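Local coordinates for attachment invasion locus protein (PDB 3QRA), which promotes attachment of Yersinia pestis to host cells and their invasion, as an eight-stranded beta-barrel protein of the outer membrane, at residues N40-I45 / P78-N83; S73-P78 / Y89-A94; R111-L116 / S139-V144; S135-K140 / T148-A153. All coordinates share one frame; numbering follows the deposited sequence.

Contact 1. Residues N40-I45 / P78-N83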
loop_
_atom_site.group_PDB
_atom_site.type_symbol
_atom_site.label_atom_id
_atom_site.label_comp_id
_atom_site.label_asym_id
_atom_site.label_seq_id
_atom_site.Cartn_x
_atom_site.Cartn_y
_atom_site.Cartn_z
ATOM N N ASN A 40 9.587 9.234 22.696
ATOM C CA ASN A 40 10.789 9.284 21.863
ATOM C C ASN A 40 11.133 7.967 21.149
ATOM O O ASN A 40 12.050 7.921 20.329
ATOM C CB ASN A 40 11.990 9.748 22.685
ATOM C CG ASN A 40 11.921 11.223 23.039
ATOM O OD1 ASN A 40 11.327 12.019 22.312
ATOM N ND2 ASN A 40 12.533 11.591 24.150
ATOM N N ASP A 41 10.404 6.901 21.456
ATOM C CA ASP A 41 10.764 5.588 20.912
ATOM C C ASP A 41 9.624 4.861 20.242
ATOM O O ASP A 41 9.853 4.032 19.362
ATOM C CB ASP A 41 11.340 4.713 22.030
ATOM C CG ASP A 41 12.551 5.341 22.669
ATOM O OD1 ASP A 41 13.663 5.148 22.136
ATOM O OD2 ASP A 41 12.388 6.047 23.686
ATOM N N TRP A 42 8.401 5.153 20.675
ATOM C CA TRP A 42 7.224 4.424 20.213
ATOM C C TRP A 42 6.211 5.346 19.562
ATOM O O TRP A 42 6.022 6.490 19.995
ATOM C CB TRP A 42 6.522 3.723 21.380
ATOM C CG TRP A 42 7.364 2.740 22.144
ATOM C CD1 TRP A 42 8.501 2.114 21.719
ATOM C CD2 TRP A 42 7.129 2.288 23.476
ATOM N NE1 TRP A 42 8.988 1.298 22.709
ATOM C CE2 TRP A 42 8.157 1.374 23.794
ATOM C CE3 TRP A 42 6.140 2.560 24.432
ATOM C CZ2 TRP A 42 8.237 0.740 25.034
ATOM C CZ3 TRP A 42 6.216 1.921 25.668
ATOM C CH2 TRP A 42 7.255 1.018 25.951
ATOM N N GLY A 43 5.548 4.845 18.528
ATOM C CA GLY A 43 4.502 5.609 17.887
ATOM C C GLY A 43 3.522 4.716 17.163
ATOM O O GLY A 43 3.589 3.487 17.267
ATOM N N VAL A 44 2.602 5.337 16.431
ATOM C CA VAL A 44 1.664 4.594 15.618
ATOM C C VAL A 44 1.703 5.164 14.209
ATOM O O VAL A 44 1.975 6.345 14.001
ATOM C CB VAL A 44 0.220 4.672 16.163
ATOM C CG1 VAL A 44 -0.273 6.138 16.251
ATOM C CG2 VAL A 44 -0.733 3.830 15.283
ATOM N N ILE A 45 1.461 4.304 13.242
ATOM C CA ILE A 45 1.403 4.744 11.863
ATOM C C ILE A 45 0.166 4.150 11.187
ATOM O O ILE A 45 -0.240 3.014 11.470
ATOM C CB ILE A 45 2.723 4.424 11.124
ATOM C CG1 ILE A 45 2.708 4.998 9.697
ATOM C CG2 ILE A 45 2.993 2.935 11.128
ATOM C CD1 ILE A 45 4.105 5.186 9.086
ATOM N N PRO A 78 2.279 -0.337 15.127
ATOM C CA PRO A 78 3.286 0.370 15.924
ATOM C C PRO A 78 4.534 0.692 15.110
ATOM O O PRO A 78 4.920 -0.072 14.216
ATOM C CB PRO A 78 3.621 -0.644 17.035
ATOM C CG PRO A 78 3.482 -1.997 16.335
ATOM C CD PRO A 78 2.317 -1.801 15.343
ATOM N N VAL A 79 5.146 1.835 15.405
ATOM C CA VAL A 79 6.406 2.196 14.771
ATOM C C VAL A 79 7.458 2.409 15.869
ATOM O O VAL A 79 7.186 3.052 16.883
ATOM C CB VAL A 79 6.272 3.420 13.786
ATOM C CG1 VAL A 79 5.449 4.552 14.382
ATOM C CG2 VAL A 79 7.651 3.908 13.322
ATOM N N PHE A 80 8.640 1.834 15.666
ATOM C CA PHE A 80 9.707 1.840 16.659
ATOM C C PHE A 80 10.868 2.654 16.141
ATOM O O PHE A 80 11.435 2.336 15.096
ATOM C CB PHE A 80 10.185 0.397 16.932
ATOM C CG PHE A 80 9.101 -0.499 17.455
ATOM C CD1 PHE A 80 8.872 -0.600 18.818
ATOM C CD2 PHE A 80 8.285 -1.207 16.584
ATOM C CE1 PHE A 80 7.857 -1.412 19.309
ATOM C CE2 PHE A 80 7.267 -2.014 17.066
ATOM C CZ PHE A 80 7.057 -2.120 18.437
ATOM N N ARG A 81 11.229 3.711 16.861
ATOM C CA ARG A 81 12.348 4.527 16.430
ATOM C C ARG A 81 13.627 3.882 16.916
ATOM O O ARG A 81 13.759 3.583 18.099
ATOM C CB ARG A 81 12.230 5.968 16.956
ATOM C CG ARG A 81 13.445 6.823 16.628
ATOM C CD ARG A 81 13.162 8.332 16.791
ATOM N NE ARG A 81 12.135 8.831 15.870
ATOM C CZ ARG A 81 12.360 9.127 14.592
ATOM N NH1 ARG A 81 13.570 8.950 14.067
ATOM N NH2 ARG A 81 11.375 9.597 13.833
ATOM N N ILE A 82 14.555 3.633 15.999
ATOM C CA ILE A 82 15.846 3.064 16.376
ATOM C C ILE A 82 16.792 4.154 16.837
ATOM O O ILE A 82 17.434 4.051 17.894
ATOM C CB ILE A 82 16.506 2.339 15.209
ATOM C CG1 ILE A 82 15.538 1.327 14.598
ATOM C CG2 ILE A 82 17.812 1.676 15.674
ATOM C CD1 ILE A 82 16.130 0.563 13.435
ATOM N N ASN A 83 16.888 5.195 16.018
ATOM C CA ASN A 83 17.725 6.347 16.328
ATOM C C ASN A 83 17.166 7.563 15.626
ATOM O O ASN A 83 16.035 7.533 15.156
ATOM C CB ASN A 83 19.179 6.104 15.916
ATOM C CG ASN A 83 19.311 5.596 14.494
ATOM O OD1 ASN A 83 18.692 6.123 13.567
ATOM N ND2 ASN A 83 20.124 4.565 14.315
HETATM O O HOH W 1 11.721 1.824 19.977
HETATM O O HOH W 2 14.241 2.668 20.604
#
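Gly43 and Val79 face each other as an antiparallel hydrogen-bonded pair, and here the packing is tight: Val79 N and Gly43 N each bond to the other's O (2.9 Å both ways). With no side chain on Gly43, Val79 CG1, set between its own backbone N and carbonyl carbon (chi1 45°), lies over the glycine backbone, 3.4 Å from Gly43 C, and Ile45 CG2 closes in on Val79 CB. Val79 and Ile45 face the barrel interior; strands 42-53 and 66-81 are neighbours in the closed eight-stranded antiparallel barrel, paired here where the first begins and the second ends. The outer face is looser. Trp42 and Phe80 are exposed there and touch obliquely, CD1 to CD1 at 4.0 Å, the five-membered ring of Trp42 at 77° to the Phe80 ring. At the loop end Arg81 N hydrogen-bonds to Asp41 O, and waters lie between Asp41 and Arg81 O. Arg81 CD runs beside Asn40 O (3.7 Å); its guanidinium forms a salt bridge with Glu37, while NH1 reaches Asn83 O in the guanidinium plane.

Contact 2. Residues S73-P78 / Y89-A94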
loop_
_atom_site.group_PDB
_atom_site.type_symbol
_atom_site.label_atom_id
_atom_site.label_comp_id
_atom_site.label_asym_id
_atom_site.label_seq_id
_atom_site.Cartn_x
_atom_site.Cartn_y
_atom_site.Cartn_z
ATOM N N SER A 73 -6.329 -0.406 0.466
ATOM C CA SER A 73 -6.092 -0.970 1.781
ATOM C C SER A 73 -5.996 0.128 2.820
ATOM O O SER A 73 -5.594 1.260 2.521
ATOM C CB SER A 73 -4.818 -1.819 1.786
ATOM O OG SER A 73 -3.651 -1.026 1.627
ATOM N N VAL A 74 -6.384 -0.226 4.041
ATOM C CA VAL A 74 -6.212 0.657 5.184
ATOM C C VAL A 74 -5.545 -0.207 6.240
ATOM O O VAL A 74 -6.069 -1.269 6.612
ATOM C CB VAL A 74 -7.543 1.220 5.707
ATOM C CG1 VAL A 74 -7.323 2.014 7.008
ATOM C CG2 VAL A 74 -8.174 2.127 4.667
ATOM N N THR A 75 -4.360 0.209 6.677
ATOM C CA THR A 75 -3.599 -0.583 7.652
ATOM C C THR A 75 -3.011 0.317 8.735
ATOM O O THR A 75 -2.888 1.522 8.556
ATOM C CB THR A 75 -2.445 -1.391 6.992
ATOM O OG1 THR A 75 -1.556 -0.491 6.330
ATOM C CG2 THR A 75 -2.974 -2.429 5.973
ATOM N N ALA A 76 -2.646 -0.262 9.869
ATOM C CA ALA A 76 -2.092 0.539 10.956
ATOM C C ALA A 76 -1.244 -0.330 11.847
ATOM O O ALA A 76 -1.369 -1.555 11.838
ATOM C CB ALA A 76 -3.209 1.192 11.770
ATOM N N GLY A 77 -0.378 0.301 12.634
ATOM C CA GLY A 77 0.424 -0.472 13.563
ATOM C C GLY A 77 1.491 0.333 14.266
ATOM O O GLY A 77 1.609 1.541 14.043
ATOM N N PRO A 78 2.279 -0.337 15.127
ATOM C CA PRO A 78 3.286 0.370 15.924
ATOM C C PRO A 78 4.534 0.692 15.110
ATOM O O PRO A 78 4.920 -0.072 14.216
ATOM C CB PRO A 78 3.621 -0.644 17.035
ATOM C CG PRO A 78 3.482 -1.997 16.335
ATOM C CD PRO A 78 2.317 -1.801 15.343
ATOM N N TYR A 89 8.500 -0.306 11.224
ATOM C CA TYR A 89 7.114 -0.504 11.616
ATOM C C TYR A 89 6.470 -1.769 11.029
ATOM O O TYR A 89 6.915 -2.307 10.005
ATOM C CB TYR A 89 6.280 0.740 11.304
ATOM C CG TYR A 89 6.260 1.190 9.845
ATOM C CD1 TYR A 89 5.441 0.555 8.906
ATOM C CD2 TYR A 89 7.022 2.278 9.422
ATOM C CE1 TYR A 89 5.402 0.972 7.579
ATOM C CE2 TYR A 89 6.984 2.715 8.081
ATOM C CZ TYR A 89 6.170 2.065 7.176
ATOM O OH TYR A 89 6.111 2.510 5.862
ATOM N N GLY A 90 5.431 -2.242 11.713
ATOM C CA GLY A 90 4.633 -3.364 11.238
ATOM C C GLY A 90 3.170 -2.958 11.224
ATOM O O GLY A 90 2.695 -2.294 12.150
ATOM N N LEU A 91 2.455 -3.354 10.171
ATOM C CA LEU A 91 1.087 -2.898 9.929
ATOM C C LEU A 91 0.128 -4.065 9.718
ATOM O O LEU A 91 0.506 -5.112 9.195
ATOM C CB LEU A 91 1.040 -2.006 8.684
ATOM C CG LEU A 91 2.011 -0.823 8.688
ATOM C CD1 LEU A 91 1.912 -0.041 7.393
ATOM C CD2 LEU A 91 1.729 0.089 9.874
ATOM N N LEU A 92 -1.113 -3.856 10.133
ATOM C CA LEU A 92 -2.179 -4.821 9.954
ATOM C C LEU A 92 -3.439 -4.055 9.615
ATOM O O LEU A 92 -3.668 -2.938 10.107
ATOM C CB LEU A 92 -2.404 -5.615 11.245
ATOM C CG LEU A 92 -3.492 -6.688 11.180
ATOM C CD1 LEU A 92 -3.078 -7.788 10.231
ATOM C CD2 LEU A 92 -3.753 -7.261 12.581
ATOM N N GLY A 93 -4.277 -4.650 8.775
ATOM C CA GLY A 93 -5.528 -4.000 8.436
ATOM C C GLY A 93 -6.301 -4.791 7.403
ATOM O O GLY A 93 -6.329 -6.018 7.456
ATOM N N ALA A 94 -6.921 -4.077 6.474
ATOM C CA ALA A 94 -7.771 -4.710 5.478
ATOM C C ALA A 94 -7.365 -4.295 4.072
ATOM O O ALA A 94 -7.020 -3.132 3.826
ATOM C CB ALA A 94 -9.240 -4.353 5.722
#
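Segments 73-78 and 89-94 run antiparallel at 143° between their short axes, and two hydrogen-bonded pairs, Val74 with Ala94 and Ala76 with Leu92, hold them through four backbone bonds, before a weak fifth from Gly90 N to Pro78 O (3.4 Å). Between those pairs the backbones draw close: Thr75 CA is 4.0 Å from Gly93 CA, possible because Gly93 has no side chain to collide with Val74 O and Thr75 CA. Gly77 similarly lies against the opposite strand, its CA 3.2 Å from Gly90 O in a CA-H...O contact. The inward-facing side chains carry the rest. Thr75 and Leu91 cross at about a right angle, with Thr75 OG1 against Leu91 CD1 (3.7 Å), whereas Thr75 CG2 rests over the backbone of Gly93. Leu91 has CG anti to its carbonyl carbon (chi1 -54°), which carries CD2 over the strand to within 3.5 Å of Gly77 N. Of the Tyr89 side chain it is CB that meets Pro78 O (3.3 Å); the ring leads off into the barrel, where OH bonds to Asp133. Ser73 likewise sends OG to Glu137. On the outward face Val74, Ala76, Leu92 and Ala94 are apolar, and a detergent molecule touches Val74. The hairpin thus sorts its chemistry by face: Ser73 and Tyr89 find polar partners inside, beside apolar Leu91, while the outer face is apolar, as suits a wall set in a membrane.

Contact 3. Residues R111-L116 / S139-V144. With C8E ((hydroxyethyloxy)tri(ethyloxy)octane), chain D.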
loop_
_atom_site.group_PDB
_atom_site.type_symbol
_atom_site.label_atom_id
_atom_site.label_comp_id
_atom_site.label_asym_id
_atom_site.label_seq_id
_atom_site.Cartn_x
_atom_site.Cartn_y
_atom_site.Cartn_z
ATOM N N ARG A 111 -15.760 -9.554 -9.683
ATOM C CA ARG A 111 -15.635 -10.184 -8.378
ATOM C C ARG A 111 -14.913 -9.221 -7.462
ATOM O O ARG A 111 -14.009 -8.495 -7.892
ATOM C CB ARG A 111 -14.837 -11.484 -8.483
ATOM C CG ARG A 111 -15.558 -12.604 -9.206
ATOM N N SER A 112 -15.294 -9.210 -6.189
ATOM C CA SER A 112 -14.576 -8.381 -5.239
ATOM C C SER A 112 -14.452 -9.111 -3.904
ATOM O O SER A 112 -15.261 -9.983 -3.576
ATOM C CB SER A 112 -15.240 -7.003 -5.091
ATOM O OG SER A 112 -16.274 -7.018 -4.128
ATOM N N LYS A 113 -13.415 -8.769 -3.161
ATOM C CA LYS A 113 -13.112 -9.477 -1.926
ATOM C C LYS A 113 -12.378 -8.571 -0.958
ATOM O O LYS A 113 -11.528 -7.774 -1.357
ATOM C CB LYS A 113 -12.265 -10.724 -2.229
ATOM C CG LYS A 113 -11.743 -11.460 -0.995
ATOM C CD LYS A 113 -12.863 -12.209 -0.274
ATOM C CE LYS A 113 -12.325 -12.974 0.936
ATOM N NZ LYS A 113 -13.400 -13.727 1.639
ATOM N N THR A 114 -12.713 -8.709 0.323
ATOM C CA THR A 114 -11.993 -8.036 1.400
ATOM C C THR A 114 -11.331 -9.083 2.282
ATOM O O THR A 114 -11.962 -10.071 2.672
ATOM C CB THR A 114 -12.951 -7.211 2.276
ATOM O OG1 THR A 114 -13.680 -6.294 1.452
ATOM C CG2 THR A 114 -12.177 -6.441 3.346
ATOM N N SER A 115 -10.057 -8.870 2.598
ATOM C CA SER A 115 -9.335 -9.799 3.442
ATOM C C SER A 115 -8.373 -9.011 4.301
ATOM O O SER A 115 -8.309 -7.783 4.200
ATOM C CB SER A 115 -8.569 -10.817 2.592
ATOM O OG SER A 115 -8.096 -11.893 3.389
ATOM N N LEU A 116 -7.627 -9.708 5.145
ATOM C CA LEU A 116 -6.584 -9.048 5.930
ATOM C C LEU A 116 -5.468 -8.550 5.011
ATOM O O LEU A 116 -5.166 -9.167 3.977
ATOM C CB LEU A 116 -6.004 -10.019 6.953
ATOM C CG LEU A 116 -6.946 -10.415 8.091
ATOM C CD1 LEU A 116 -6.332 -11.545 8.920
ATOM C CD2 LEU A 116 -7.259 -9.189 8.962
ATOM N N SER A 139 -1.676 -9.041 0.720
ATOM C CA SER A 139 -3.042 -9.437 1.040
ATOM C C SER A 139 -3.434 -10.603 0.150
ATOM O O SER A 139 -3.182 -10.577 -1.055
ATOM C CB SER A 139 -4.011 -8.263 0.857
ATOM O OG SER A 139 -5.345 -8.617 1.198
ATOM N N LYS A 140 -4.028 -11.635 0.742
ATOM C CA LYS A 140 -4.550 -12.742 -0.043
ATOM C C LYS A 140 -6.072 -12.685 -0.085
ATOM O O LYS A 140 -6.742 -12.756 0.947
ATOM C CB LYS A 140 -4.074 -14.108 0.482
ATOM C CG LYS A 140 -4.425 -15.249 -0.477
ATOM C CD LYS A 140 -3.671 -16.533 -0.163
ATOM C CE LYS A 140 -3.963 -17.598 -1.216
ATOM N NZ LYS A 140 -3.154 -18.819 -0.993
ATOM N N LEU A 141 -6.602 -12.531 -1.293
ATOM C CA LEU A 141 -8.028 -12.391 -1.529
ATOM C C LEU A 141 -8.524 -13.662 -2.198
ATOM O O LEU A 141 -8.508 -13.781 -3.427
ATOM C CB LEU A 141 -8.295 -11.172 -2.422
ATOM C CG LEU A 141 -7.667 -9.844 -1.974
ATOM C CD1 LEU A 141 -7.840 -8.781 -3.060
ATOM C CD2 LEU A 141 -8.258 -9.369 -0.645
ATOM N N ASP A 142 -8.954 -14.614 -1.374
ATOM C CA ASP A 142 -9.229 -15.970 -1.831
ATOM C C ASP A 142 -8.004 -16.525 -2.553
ATOM O O ASP A 142 -6.962 -16.707 -1.938
ATOM C CB ASP A 142 -10.479 -16.025 -2.712
ATOM C CG ASP A 142 -11.752 -15.733 -1.935
ATOM O OD1 ASP A 142 -11.801 -16.036 -0.724
ATOM O OD2 ASP A 142 -12.704 -15.196 -2.537
ATOM N N ASP A 143 -8.112 -16.779 -3.853
ATOM C CA ASP A 143 -6.972 -17.329 -4.582
ATOM C C ASP A 143 -6.028 -16.277 -5.172
ATOM O O ASP A 143 -5.002 -16.619 -5.760
ATOM C CB ASP A 143 -7.431 -18.303 -5.671
ATOM C CG ASP A 143 -8.040 -19.569 -5.097
ATOM O OD1 ASP A 143 -7.624 -20.000 -4.003
ATOM O OD2 ASP A 143 -8.941 -20.129 -5.739
ATOM N N VAL A 144 -6.362 -15.002 -5.000
ATOM C CA VAL A 144 -5.589 -13.936 -5.631
ATOM C C VAL A 144 -4.649 -13.267 -4.636
ATOM O O VAL A 144 -5.088 -12.695 -3.660
ATOM C CB VAL A 144 -6.519 -12.859 -6.231
ATOM C CG1 VAL A 144 -5.696 -11.717 -6.843
ATOM C CG2 VAL A 144 -7.468 -13.479 -7.266
HETATM C C1 C8E D . -9.589 -9.293 -7.179
HETATM C C2 C8E D . -10.941 -9.720 -6.618
HETATM C C3 C8E D . -10.790 -10.924 -5.696
HETATM C C4 C8E D . -11.243 -12.220 -6.358
HETATM C C5 C8E D . -11.487 -13.291 -5.300
HETATM C C6 C8E D . -12.715 -14.134 -5.626
HETATM C C7 C8E D . -13.969 -13.605 -4.939
HETATM C C8 C8E D . -15.221 -14.151 -5.617
HETATM O O HOH W 3 -5.107 -11.825 3.357
#
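Lys113 and Leu141 slide past each other in opposite directions, with Lys113 CG against Leu141 CB at 3.7 Å. The lysine chain bends at the CB-CG bond (chi2 73°), which brings its end across Asp142 at about a right angle. Lys113 CE comes within 3.5 Å of Asp142 OD1, and the salt bridge from NZ to the same oxygen is long, at 3.7 Å. Leu141 CD2 reaches across to pack on Ser115 CB (3.6 Å). Two serine hydroxyls then reach across in opposite senses. Ser115 OG donates to Lys140 O (2.9 Å), tilted 21° from the carbonyl plane, and Ser139 OG donates to Leu116 O (2.8 Å) from above that carbonyl's plane. A water adds a further link, donating to Leu116 O and accepting from Lys140 N. Strands 108-124 and 130-141 form a beta hairpin of the barrel and separate here toward the end of 130-141, where the chain reverses through a type II' turn from Leu141 to Val144. A detergent octyl chain lies beside Lys113 CB and the Asp142 carboxylate. The long salt bridge is probably only a weak electrostatic link. The firmer bonding comes from serine hydroxyls and water, which take up main-chain groups where no direct backbone hydrogen bond joins the two segments.

Contact 4. Residues S135-K140 / T148-A153. With C8E ((hydroxyethyloxy)tri(ethyloxy)octane), chain B; C8E ((hydroxyethyloxy)tri(ethyloxy)octane), chain H.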
loop_
_atom_site.group_PDB
_atom_site.type_symbol
_atom_site.label_atom_id
_atom_site.label_comp_id
_atom_site.label_asym_id
_atom_site.label_seq_id
_atom_site.Cartn_x
_atom_site.Cartn_y
_atom_site.Cartn_z
ATOM N N SER A 135 7.683 0.780 2.209
ATOM C CA SER A 135 7.057 -0.378 2.841
ATOM C C SER A 135 6.570 -1.410 1.837
ATOM O O SER A 135 6.473 -1.137 0.641
ATOM C CB SER A 135 5.900 0.069 3.756
ATOM O OG SER A 135 4.735 0.387 3.012
ATOM N N TYR A 136 6.289 -2.604 2.349
ATOM C CA TYR A 136 5.703 -3.681 1.566
ATOM C C TYR A 136 4.431 -4.146 2.268
ATOM O O TYR A 136 4.332 -4.128 3.509
ATOM C CB TYR A 136 6.683 -4.852 1.399
ATOM C CG TYR A 136 6.047 -6.058 0.742
ATOM C CD1 TYR A 136 5.884 -6.114 -0.641
ATOM C CD2 TYR A 136 5.607 -7.143 1.500
ATOM C CE1 TYR A 136 5.301 -7.217 -1.248
ATOM C CE2 TYR A 136 5.013 -8.248 0.894
ATOM C CZ TYR A 136 4.865 -8.272 -0.475
ATOM O OH TYR A 136 4.282 -9.359 -1.095
ATOM N N GLU A 137 3.453 -4.546 1.466
ATOM C CA GLU A 137 2.177 -5.004 1.971
ATOM C C GLU A 137 1.753 -6.250 1.212
ATOM O O GLU A 137 2.015 -6.362 0.035
ATOM C CB GLU A 137 1.151 -3.906 1.744
ATOM C CG GLU A 137 -0.255 -4.233 2.171
ATOM C CD GLU A 137 -1.107 -2.989 2.087
ATOM O OE1 GLU A 137 -0.880 -2.082 2.917
ATOM O OE2 GLU A 137 -1.954 -2.901 1.169
ATOM N N TYR A 138 1.078 -7.166 1.892
ATOM C CA TYR A 138 0.596 -8.406 1.290
ATOM C C TYR A 138 -0.858 -8.629 1.680
ATOM O O TYR A 138 -1.248 -8.400 2.828
ATOM C CB TYR A 138 1.437 -9.584 1.778
ATOM C CG TYR A 138 0.931 -10.930 1.322
ATOM C CD1 TYR A 138 1.183 -11.392 0.030
ATOM C CD2 TYR A 138 0.211 -11.753 2.189
ATOM C CE1 TYR A 138 0.722 -12.651 -0.387
ATOM C CE2 TYR A 138 -0.249 -13.005 1.782
ATOM C CZ TYR A 138 0.002 -13.440 0.500
ATOM O OH TYR A 138 -0.449 -14.683 0.113
ATOM N N SER A 139 -1.676 -9.041 0.720
ATOM C CA SER A 139 -3.042 -9.437 1.040
ATOM C C SER A 139 -3.434 -10.603 0.150
ATOM O O SER A 139 -3.182 -10.577 -1.055
ATOM C CB SER A 139 -4.011 -8.263 0.857
ATOM O OG SER A 139 -5.345 -8.617 1.198
ATOM N N LYS A 140 -4.028 -11.635 0.742
ATOM C CA LYS A 140 -4.550 -12.742 -0.043
ATOM C C LYS A 140 -6.072 -12.685 -0.085
ATOM O O LYS A 140 -6.742 -12.756 0.947
ATOM C CB LYS A 140 -4.074 -14.108 0.482
ATOM C CG LYS A 140 -4.425 -15.249 -0.477
ATOM C CD LYS A 140 -3.671 -16.533 -0.163
ATOM C CE LYS A 140 -3.963 -17.598 -1.216
ATOM N NZ LYS A 140 -3.154 -18.819 -0.993
ATOM N N THR A 148 2.216 -5.347 -2.598
ATOM C CA THR A 148 2.300 -3.934 -2.950
ATOM C C THR A 148 3.511 -3.266 -2.311
ATOM O O THR A 148 3.689 -3.316 -1.097
ATOM C CB THR A 148 1.013 -3.177 -2.532
ATOM O OG1 THR A 148 -0.132 -3.808 -3.130
ATOM C CG2 THR A 148 1.084 -1.677 -2.953
ATOM N N TRP A 149 4.336 -2.640 -3.143
ATOM C CA TRP A 149 5.467 -1.857 -2.671
ATOM C C TRP A 149 5.114 -0.384 -2.692
ATOM O O TRP A 149 4.381 0.074 -3.566
ATOM C CB TRP A 149 6.702 -2.100 -3.534
ATOM C CG TRP A 149 7.396 -3.407 -3.219
ATOM C CD1 TRP A 149 7.249 -4.593 -3.869
ATOM C CD2 TRP A 149 8.335 -3.636 -2.162
ATOM N NE1 TRP A 149 8.053 -5.552 -3.287
ATOM C CE2 TRP A 149 8.729 -4.986 -2.237
ATOM C CE3 TRP A 149 8.884 -2.824 -1.159
ATOM C CZ2 TRP A 149 9.647 -5.549 -1.342
ATOM C CZ3 TRP A 149 9.799 -3.384 -0.272
ATOM C CH2 TRP A 149 10.171 -4.733 -0.372
ATOM N N MET A 150 5.646 0.342 -1.715
ATOM C CA MET A 150 5.319 1.749 -1.533
ATOM C C MET A 150 6.587 2.514 -1.246
ATOM O O MET A 150 7.424 2.063 -0.458
ATOM C CB MET A 150 4.341 1.911 -0.366
ATOM C CG MET A 150 3.020 1.138 -0.570
ATOM S SD MET A 150 1.988 1.159 0.909
ATOM C CE MET A 150 1.073 -0.372 0.650
ATOM N N LEU A 151 6.712 3.682 -1.879
ATOM C CA LEU A 151 7.870 4.549 -1.663
ATOM C C LEU A 151 7.410 5.998 -1.709
ATOM O O LEU A 151 6.925 6.463 -2.738
ATOM C CB LEU A 151 8.925 4.315 -2.737
ATOM C CG LEU A 151 10.128 5.269 -2.728
ATOM C CD1 LEU A 151 10.947 5.106 -1.450
ATOM C CD2 LEU A 151 11.006 5.039 -3.956
ATOM N N GLY A 152 7.573 6.709 -0.599
ATOM C CA GLY A 152 7.021 8.041 -0.467
ATOM C C GLY A 152 7.910 8.994 0.302
ATOM O O GLY A 152 9.008 8.648 0.724
ATOM N N ALA A 153 7.429 10.215 0.462
ATOM C CA ALA A 153 8.196 11.250 1.136
ATOM C C ALA A 153 7.248 12.297 1.682
ATOM O O ALA A 153 6.089 12.405 1.255
ATOM C CB ALA A 153 9.218 11.894 0.181
HETATM C C1 C8E B . -0.096 15.034 1.021
HETATM C C2 C8E B . 1.072 15.265 1.972
HETATM C C3 C8E B . 2.396 14.861 1.332
HETATM C C4 C8E B . 3.436 15.970 1.444
HETATM C C5 C8E B . 3.965 16.379 0.070
HETATM C C6 C8E B . 5.383 15.852 -0.112
HETATM C C7 C8E B . 5.755 15.722 -1.585
HETATM C C8 C8E B . 6.791 14.623 -1.796
HETATM O O9 C8E B . 6.353 13.806 -2.860
HETATM C C10 C8E B . 7.279 12.812 -3.244
HETATM C C11 C8E B . 6.492 11.513 -3.330
HETATM O O12 C8E B . 7.309 10.483 -3.836
HETATM C C13 C8E B . 8.396 10.236 -2.994
HETATM C C14 C8E B . 9.545 9.643 -3.785
HETATM O O15 C8E B . 10.474 9.121 -2.860
HETATM C C16 C8E B . 11.347 10.115 -2.363
HETATM C C17 C8E B . 12.150 10.735 -3.498
HETATM C C1 C8E H . 11.385 -1.367 2.960
HETATM C C2 C8E H . 10.448 -2.562 3.087
HETATM C C3 C8E H . 10.934 -3.540 4.152
HETATM C C4 C8E H . 9.790 -4.414 4.659
HETATM C C5 C8E H . 10.125 -5.900 4.554
HETATM C C6 C8E H . 9.095 -6.660 3.725
HETATM C C7 C8E H . 9.718 -7.903 3.099
HETATM C C8 C8E H . 8.723 -8.653 2.221
HETATM O O9 C8E H . 9.400 -9.231 1.125
HETATM O O HOH W 4 -0.857 -5.716 -1.166
#
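Segments 135-140 and 148-153 are antiparallel, their short axes at 155°, and four backbone hydrogen bonds join them: Ser135 and Met150 bond both ways, as do Glu137 and Thr148. Between these lies the non-hydrogen-bonded pair Tyr136 and Trp149, CA atoms 4.6 Å apart, whose rings meet on the outer surface. Tyr136 CB stands over the six-membered ring of the indole, 3.8 Å from its centroid, in a CH-pi contact. Tyr136 CG lies opposite the backbone N (chi1 173°), which carries the phenol ring on across the indole; its plane is at 52° to the five-membered ring, and Tyr136 CD1 reaches Trp149 CE2 at 3.5 Å over the indole face. A detergent chain fits beside both: its C2 meets the indole edge, and C8 approaches Tyr136 CD2. On the opposite, inward surface Met150 stretches across its neighbours. Its SD lies 3.5 Å from Ser135 OG, and its CE touches Glu137 OE1 (3.4 Å). The polar ends have partners further round the interior: Glu137 OE2, besides Ser73, is bonded to Tyr71 OH, Ser135 OG to Lys33, and Thr148 OG1 to Ser14. Thr148 OG1 also lies 2.8 Å from a water that weakly donates to Glu137 O. Aromatic rings among detergent outside and a hydrogen-bonded polar interior are the marks of a transmembrane outer-membrane beta-barrel, here in the hairpin formed by its last two strands.

How the contacts relate
All four contacts join sequence-adjacent strands of one closed barrel. Contact 4, close to the chain's centre, is the buried one; contacts 1, 2 and 3 are partly buried, with contacts 1 and 3 about 30 Å apart between centres. Contacts 1 and 2 share Pro78 on strand 66-81, and Ile45 CG2 of the first packs on Leu91 CD2 of the second at 3.4 Å. Contacts 3 and 4 share Ser139 and Lys140 on strand 130-141. A Ser73-Glu137 hydrogen bond ties contacts 2 and 4 across the interior. Backbone bonds link the strands in contacts 1, 2 and 4; contact 3 has none across its segments and uses serine hydroxyls and water. Salt bridges appear at contacts 1 and 3, toward strand ends.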